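Local structure of Box C/D snoRNA protein 1 (Saccharomyces cerevisiae, 6THL) at residues L75-F84 with R112-F123. The protein is required for the accumulation of box C/D snoRNAs, acting in snoRNA processing, snoRNA transport to the nucleolus and ribosome biogenesis. Numbering follows the deposited sequence.
Sequences LVQGMGKNVF and RTQILQKSGLKF
Val76 and Thr113 bring the backbones closest, with their CA atoms 5.6 Å apart, where the turn of 75-80 meets helix 112-117; Phe84, on the helix that Gly80 N-caps, faces the start of the same segment at Arg112. The Phe84 ring lies under the aliphatic part of Arg112. CG of Arg112 sits over the ring centre, 3.5 Å from the centroid and 12° off the ring normal, a CH-pi contact. The Arg112 chain bends at chi3 (-36°), and its guanidinium leaves the ring at 68° to the ring plane. NH1 of Arg112 then lies 3.4 Å from CG of Lys81 and makes a weak hydrogen bond to Glu107 O. CD2 of Leu116 approaches CD1 of Phe84 at 3.5 Å. An alanine in place of Phe84 would probably leave the Arg112 methylenes without their aromatic platform and open a gap beside Leu116 CD2.

Met79 and Leu116 reach toward each other tip to tip; CD1 of Leu116 lies 3.5 Å from SD of Met79 and also touches its CE. Val76 fits between Thr113 and Leu116: CG1 packs on CB of Leu116, while CG2 touches CG2 of Thr113 at 3.7 Å. The Thr113 hydroxyl turns back to its own helix and bonds to Lys109 O. Past the helix, Phe123 receives CD2 of Leu75 obliquely and CE of Met79 at its ring edge. Trp47 and Ile166, from two strands of the large sheet, add to this cluster. The two segments share no hydrogen bond, so van der Waals and CH-pi contacts join the Gly80-capped helix to the helix ending at 117, and Phe123 extends the packing to the sheet.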
ATOM      1  N   LEU B  75     -10.041  26.608   8.636  1.00 81.08           N
ATOM      2  CA  LEU B  75      -9.695  25.392   7.871  1.00 76.75           C
ATOM      3  C   LEU B  75      -8.621  25.571   6.772  1.00 78.72           C
ATOM      4  O   LEU B  75      -7.715  24.750   6.632  1.00 73.94           O
ATOM      5  CB  LEU B  75     -10.944  24.790   7.246  1.00 77.64           C
ATOM      6  CG  LEU B  75     -10.720  23.448   6.541  1.00 83.17           C
ATOM      7  CD1 LEU B  75     -10.353  22.350   7.543  1.00 81.10           C
ATOM      8  CD2 LEU B  75     -11.936  23.055   5.710  1.00 85.07           C
ATOM      9  N   VAL B  76      -8.729  26.621   5.970  1.00 79.60           N
ATOM     10  CA  VAL B  76      -7.683  26.910   4.995  1.00 82.02           C
ATOM     11  C   VAL B  76      -6.310  27.122   5.656  1.00 85.45           C
ATOM     12  O   VAL B  76      -5.291  26.796   5.055  1.00 83.21           O
ATOM     13  CB  VAL B  76      -8.021  28.139   4.112  1.00 87.80           C
ATOM     14  CG1 VAL B  76      -9.164  27.806   3.164  1.00 89.52           C
ATOM     15  CG2 VAL B  76      -8.344  29.381   4.953  1.00 84.93           C
ATOM     16  N   GLN B  77      -6.284  27.683   6.873  1.00 88.44           N
ATOM     17  CA  GLN B  77      -5.020  27.993   7.571  1.00 93.81           C
ATOM     18  C   GLN B  77      -4.158  26.750   7.826  1.00 83.81           C
ATOM     19  O   GLN B  77      -2.935  26.846   7.892  1.00 70.28           O
ATOM     20  CB  GLN B  77      -5.271  28.689   8.925  1.00100.55           C
ATOM     21  CG  GLN B  77      -5.697  30.150   8.867  1.00102.02           C
ATOM     22  CD  GLN B  77      -5.839  30.780  10.257  1.00108.95           C
ATOM     23  OE1 GLN B  77      -5.521  30.163  11.278  1.00104.13           O
ATOM     24  NE2 GLN B  77      -6.321  32.018  10.297  1.00119.61           N
ATOM     25  N   GLY B  78      -4.814  25.601   7.993  1.00 82.86           N
ATOM     26  CA  GLY B  78      -4.140  24.340   8.313  1.00 78.51           C
ATOM     27  C   GLY B  78      -4.190  23.340   7.178  1.00 70.18           C
ATOM     28  O   GLY B  78      -4.362  22.149   7.406  1.00 73.30           O
ATOM     29  N   MET B  79      -4.041  23.825   5.950  1.00 65.59           N
ATOM     30  CA  MET B  79      -4.023  22.963   4.787  1.00 63.94           C
ATOM     31  C   MET B  79      -2.595  22.425   4.718  1.00 70.05           C
ATOM     32  O   MET B  79      -2.227  21.555   5.516  1.00 79.32           O
ATOM     33  CB  MET B  79      -4.469  23.722   3.535  1.00 64.62           C
ATOM     34  CG  MET B  79      -4.431  22.916   2.239  1.00 74.90           C
ATOM     35  SD  MET B  79      -5.524  23.497   0.907  1.00 79.20           S
ATOM     36  CE  MET B  79      -7.132  23.538   1.733  1.00 69.79           C
ATOM     37  N   GLY B  80      -1.770  22.968   3.836  1.00 65.83           N
ATOM     38  CA  GLY B  80      -0.420  22.494   3.686  1.00 60.27           C
ATOM     39  C   GLY B  80      -0.010  22.848   2.294  1.00 66.73           C
ATOM     40  O   GLY B  80      -0.831  22.767   1.382  1.00 68.25           O
ATOM     41  N   LYS B  81       1.239  23.275   2.135  1.00 69.33           N
ATOM     42  CA  LYS B  81       1.782  23.573   0.820  1.00 72.08           C
ATOM     43  C   LYS B  81       1.322  22.560  -0.218  1.00 70.00           C
ATOM     44  O   LYS B  81       0.429  22.854  -1.002  1.00 76.54           O
ATOM     45  CB  LYS B  81       3.312  23.633   0.845  1.00 79.09           C
ATOM     46  CG  LYS B  81       3.863  25.015   1.144  1.00 87.95           C
ATOM     47  CD  LYS B  81       5.387  25.027   1.196  1.00 98.71           C
ATOM     48  CE  LYS B  81       5.917  26.451   1.394  1.00107.09           C
ATOM     49  NZ  LYS B  81       7.344  26.548   1.842  1.00105.04           N
ATOM     50  N   ASN B  82       1.922  21.372  -0.218  1.00 70.17           N
ATOM     51  CA  ASN B  82       1.628  20.317  -1.225  1.00 67.63           C
ATOM     52  C   ASN B  82       0.154  20.230  -1.678  1.00 61.79           C
ATOM     53  O   ASN B  82      -0.154  20.031  -2.887  1.00 51.49           O
ATOM     54  CB  ASN B  82       2.111  18.930  -0.726  1.00 66.93           C
ATOM     55  CG  ASN B  82       1.872  18.699   0.766  1.00 75.87           C
ATOM     56  OD1 ASN B  82       1.350  19.557   1.502  1.00 75.36           O
ATOM     57  ND2 ASN B  82       2.277  17.531   1.225  1.00 82.82           N
ATOM     58  N   VAL B  83      -0.721  20.372  -0.677  1.00 54.65           N
ATOM     59  CA  VAL B  83      -2.158  20.255  -0.829  1.00 59.49           C
ATOM     60  C   VAL B  83      -2.687  21.464  -1.584  1.00 60.19           C
ATOM     61  O   VAL B  83      -3.524  21.328  -2.469  1.00 58.02           O
ATOM     62  CB  VAL B  83      -2.885  20.167   0.545  1.00 64.63           C
ATOM     63  CG1 VAL B  83      -4.398  20.032   0.343  1.00 65.62           C
ATOM     64  CG2 VAL B  83      -2.346  19.021   1.396  1.00 59.44           C
ATOM     65  N   PHE B  84      -2.222  22.648  -1.199  1.00 63.81           N
ATOM     66  CA  PHE B  84      -2.520  23.848  -1.947  1.00 62.90           C
ATOM     67  C   PHE B  84      -1.978  23.617  -3.333  1.00 64.77           C
ATOM     68  O   PHE B  84      -2.726  23.475  -4.283  1.00 64.28           O
ATOM     69  CB  PHE B  84      -1.873  25.077  -1.309  1.00 65.09           C
ATOM     70  CG  PHE B  84      -1.994  26.311  -2.139  1.00 65.60           C
ATOM     71  CD1 PHE B  84      -2.980  27.244  -1.870  1.00 71.56           C
ATOM     72  CD2 PHE B  84      -1.125  26.544  -3.194  1.00 69.40           C
ATOM     73  CE1 PHE B  84      -3.104  28.391  -2.648  1.00 71.28           C
ATOM     74  CE2 PHE B  84      -1.243  27.681  -3.980  1.00 71.07           C
ATOM     75  CZ  PHE B  84      -2.239  28.605  -3.705  1.00 68.60           C
ATOM     76  N   ARG B 112      -1.529  31.981   0.380  1.00 84.48           N
ATOM     77  CA  ARG B 112      -2.195  30.685   0.134  1.00 81.83           C
ATOM     78  C   ARG B 112      -3.549  30.664   0.806  1.00 80.72           C
ATOM     79  O   ARG B 112      -4.570  30.363   0.176  1.00 67.36           O
ATOM     80  CB  ARG B 112      -1.387  29.520   0.712  1.00 85.45           C
ATOM     81  CG  ARG B 112      -0.354  28.896  -0.213  1.00 85.80           C
ATOM     82  CD  ARG B 112       0.010  27.506   0.280  1.00 86.20           C
ATOM     83  NE  ARG B 112       0.034  27.435   1.743  1.00 83.98           N
ATOM     84  CZ  ARG B 112       1.112  27.622   2.498  1.00 80.64           C
ATOM     85  NH1 ARG B 112       2.301  27.891   1.949  1.00 77.52           N
ATOM     86  NH2 ARG B 112       0.991  27.543   3.817  1.00 73.94           N
ATOM     87  N   THR B 113      -3.523  30.981   2.101  1.00 76.25           N
ATOM     88  CA  THR B 113      -4.714  31.131   2.905  1.00 77.45           C
ATOM     89  C   THR B 113      -5.685  32.082   2.216  1.00 81.11           C
ATOM     90  O   THR B 113      -6.874  31.791   2.125  1.00 96.60           O
ATOM     91  CB  THR B 113      -4.332  31.618   4.316  1.00 79.02           C
ATOM     92  OG1 THR B 113      -3.446  30.659   4.905  1.00 81.60           O
ATOM     93  CG2 THR B 113      -5.543  31.765   5.220  1.00 83.62           C
ATOM     94  N   GLN B 114      -5.151  33.177   1.679  1.00 80.67           N
ATOM     95  CA  GLN B 114      -5.934  34.263   1.068  1.00 79.14           C
ATOM     96  C   GLN B 114      -6.518  33.897  -0.309  1.00 71.77           C
ATOM     97  O   GLN B 114      -7.598  34.361  -0.673  1.00 67.14           O
ATOM     98  CB  GLN B 114      -5.027  35.499   0.949  1.00 85.59           C
ATOM     99  CG  GLN B 114      -5.667  36.877   1.066  1.00 90.36           C
ATOM    100  CD  GLN B 114      -4.648  37.973   0.754  1.00 93.93           C
ATOM    101  OE1 GLN B 114      -4.157  38.678   1.650  1.00 82.71           O
ATOM    102  NE2 GLN B 114      -4.290  38.086  -0.528  1.00 94.58           N
ATOM    103  N   ILE B 115      -5.805  33.077  -1.070  1.00 71.02           N
ATOM    104  CA  ILE B 115      -6.256  32.689  -2.419  1.00 79.80           C
ATOM    105  C   ILE B 115      -7.335  31.606  -2.402  1.00 79.77           C
ATOM    106  O   ILE B 115      -8.135  31.534  -3.332  1.00 87.48           O
ATOM    107  CB  ILE B 115      -5.093  32.203  -3.324  1.00 82.86           C
ATOM    108  CG1 ILE B 115      -4.007  33.292  -3.440  1.00 83.65           C
ATOM    109  CG2 ILE B 115      -5.616  31.808  -4.712  1.00 76.32           C
ATOM    110  CD1 ILE B 115      -2.651  32.779  -3.870  1.00 83.27           C
ATOM    111  N   LEU B 116      -7.347  30.762  -1.369  1.00 78.85           N
ATOM    112  CA  LEU B 116      -8.393  29.738  -1.230  1.00 77.63           C
ATOM    113  C   LEU B 116      -9.717  30.349  -0.765  1.00 79.76           C
ATOM    114  O   LEU B 116     -10.770  29.773  -1.004  1.00 69.26           O
ATOM    115  CB  LEU B 116      -7.979  28.618  -0.264  1.00 76.52           C
ATOM    116  CG  LEU B 116      -6.642  27.891  -0.501  1.00 76.69           C
ATOM    117  CD1 LEU B 116      -6.451  26.828   0.569  1.00 78.15           C
ATOM    118  CD2 LEU B 116      -6.513  27.276  -1.884  1.00 73.12           C
ATOM    119  N   GLN B 117      -9.670  31.509  -0.108  1.00 82.15           N
ATOM    120  CA  GLN B 117     -10.895  32.151   0.370  1.00 87.69           C
ATOM    121  C   GLN B 117     -11.769  32.762  -0.728  1.00 92.54           C
ATOM    122  O   GLN B 117     -12.977  32.897  -0.550  1.00 92.00           O
ATOM    123  CB  GLN B 117     -10.563  33.228   1.380  1.00 91.51           C
ATOM    124  CG  GLN B 117     -10.056  32.680   2.693  1.00 95.43           C
ATOM    125  CD  GLN B 117      -9.662  33.780   3.648  1.00 94.35           C
ATOM    126  OE1 GLN B 117      -8.651  33.680   4.347  1.00 95.38           O
ATOM    127  NE2 GLN B 117     -10.458  34.847   3.678  1.00 92.34           N
ATOM    128  N   LYS B 118     -11.159  33.135  -1.850  1.00 97.93           N
ATOM    129  CA  LYS B 118     -11.870  33.792  -2.942  1.00 95.85           C
ATOM    130  C   LYS B 118     -11.906  32.816  -4.104  1.00 86.70           C
ATOM    131  O   LYS B 118     -11.695  33.165  -5.264  1.00 86.38           O
ATOM    132  CB  LYS B 118     -11.164  35.109  -3.306  1.00102.41           C
ATOM    133  CG  LYS B 118     -10.690  35.940  -2.109  1.00106.38           C
ATOM    134  CD  LYS B 118     -11.817  36.345  -1.150  1.00108.79           C
ATOM    135  CE  LYS B 118     -11.285  36.695   0.241  1.00102.56           C
ATOM    136  NZ  LYS B 118     -12.296  37.356   1.113  1.00 98.50           N
ATOM    137  N   SER B 119     -12.230  31.580  -3.762  1.00 82.71           N
ATOM    138  CA  SER B 119     -11.866  30.437  -4.572  1.00 79.67           C
ATOM    139  C   SER B 119     -13.049  29.686  -5.156  1.00 74.50           C
ATOM    140  O   SER B 119     -12.962  29.158  -6.261  1.00 76.76           O
ATOM    141  CB  SER B 119     -11.066  29.493  -3.698  1.00 83.82           C
ATOM    142  OG  SER B 119     -11.224  28.154  -4.098  1.00 98.34           O
ATOM    143  N   GLY B 120     -14.137  29.584  -4.404  1.00 70.13           N
ATOM    144  CA  GLY B 120     -15.325  28.856  -4.888  1.00 75.43           C
ATOM    145  C   GLY B 120     -15.320  27.353  -4.626  1.00 69.21           C
ATOM    146  O   GLY B 120     -16.245  26.623  -5.021  1.00 59.23           O
ATOM    147  N   LEU B 121     -14.270  26.891  -3.960  1.00 63.42           N
ATOM    148  CA  LEU B 121     -14.193  25.524  -3.581  1.00 61.25           C
ATOM    149  C   LEU B 121     -15.138  25.341  -2.421  1.00 63.04           C
ATOM    150  O   LEU B 121     -15.089  26.101  -1.468  1.00 61.86           O
ATOM    151  CB  LEU B 121     -12.780  25.176  -3.181  1.00 55.93           C
ATOM    152  CG  LEU B 121     -11.855  25.072  -4.376  1.00 55.44           C
ATOM    153  CD1 LEU B 121     -10.429  24.978  -3.862  1.00 57.69           C
ATOM    154  CD2 LEU B 121     -12.169  23.874  -5.260  1.00 54.31           C
ATOM    155  N   LYS B 122     -16.018  24.355  -2.519  1.00 61.23           N
ATOM    156  CA  LYS B 122     -16.807  23.972  -1.382  1.00 64.05           C
ATOM    157  C   LYS B 122     -16.060  22.857  -0.598  1.00 70.50           C
ATOM    158  O   LYS B 122     -15.220  22.123  -1.145  1.00 69.89           O
ATOM    159  CB  LYS B 122     -18.188  23.524  -1.835  1.00 67.33           C
ATOM    160  CG  LYS B 122     -18.999  24.576  -2.589  1.00 73.96           C
ATOM    161  CD  LYS B 122     -20.173  23.921  -3.341  1.00 79.04           C
ATOM    162  CE  LYS B 122     -20.610  24.668  -4.597  1.00 75.33           C
ATOM    163  NZ  LYS B 122     -21.444  25.855  -4.284  1.00 76.10           N
ATOM    164  N   PHE B 123     -16.362  22.758   0.692  1.00 64.77           N
ATOM    165  CA  PHE B 123     -15.690  21.837   1.566  1.00 61.68           C
ATOM    166  C   PHE B 123     -16.740  21.043   2.269  1.00 64.48           C
ATOM    167  O   PHE B 123     -17.625  21.591   2.918  1.00 61.24           O
ATOM    168  CB  PHE B 123     -14.808  22.585   2.556  1.00 61.38           C
ATOM    169  CG  PHE B 123     -13.603  23.182   1.912  1.00 66.06           C
ATOM    170  CD1 PHE B 123     -12.362  22.611   2.064  1.00 63.89           C
ATOM    171  CD2 PHE B 123     -13.724  24.277   1.079  1.00 72.19           C
ATOM    172  CE1 PHE B 123     -11.249  23.146   1.441  1.00 60.52           C
ATOM    173  CE2 PHE B 123     -12.616  24.812   0.447  1.00 71.42           C
ATOM    174  CZ  PHE B 123     -11.377  24.239   0.629  1.00 63.38           C
TER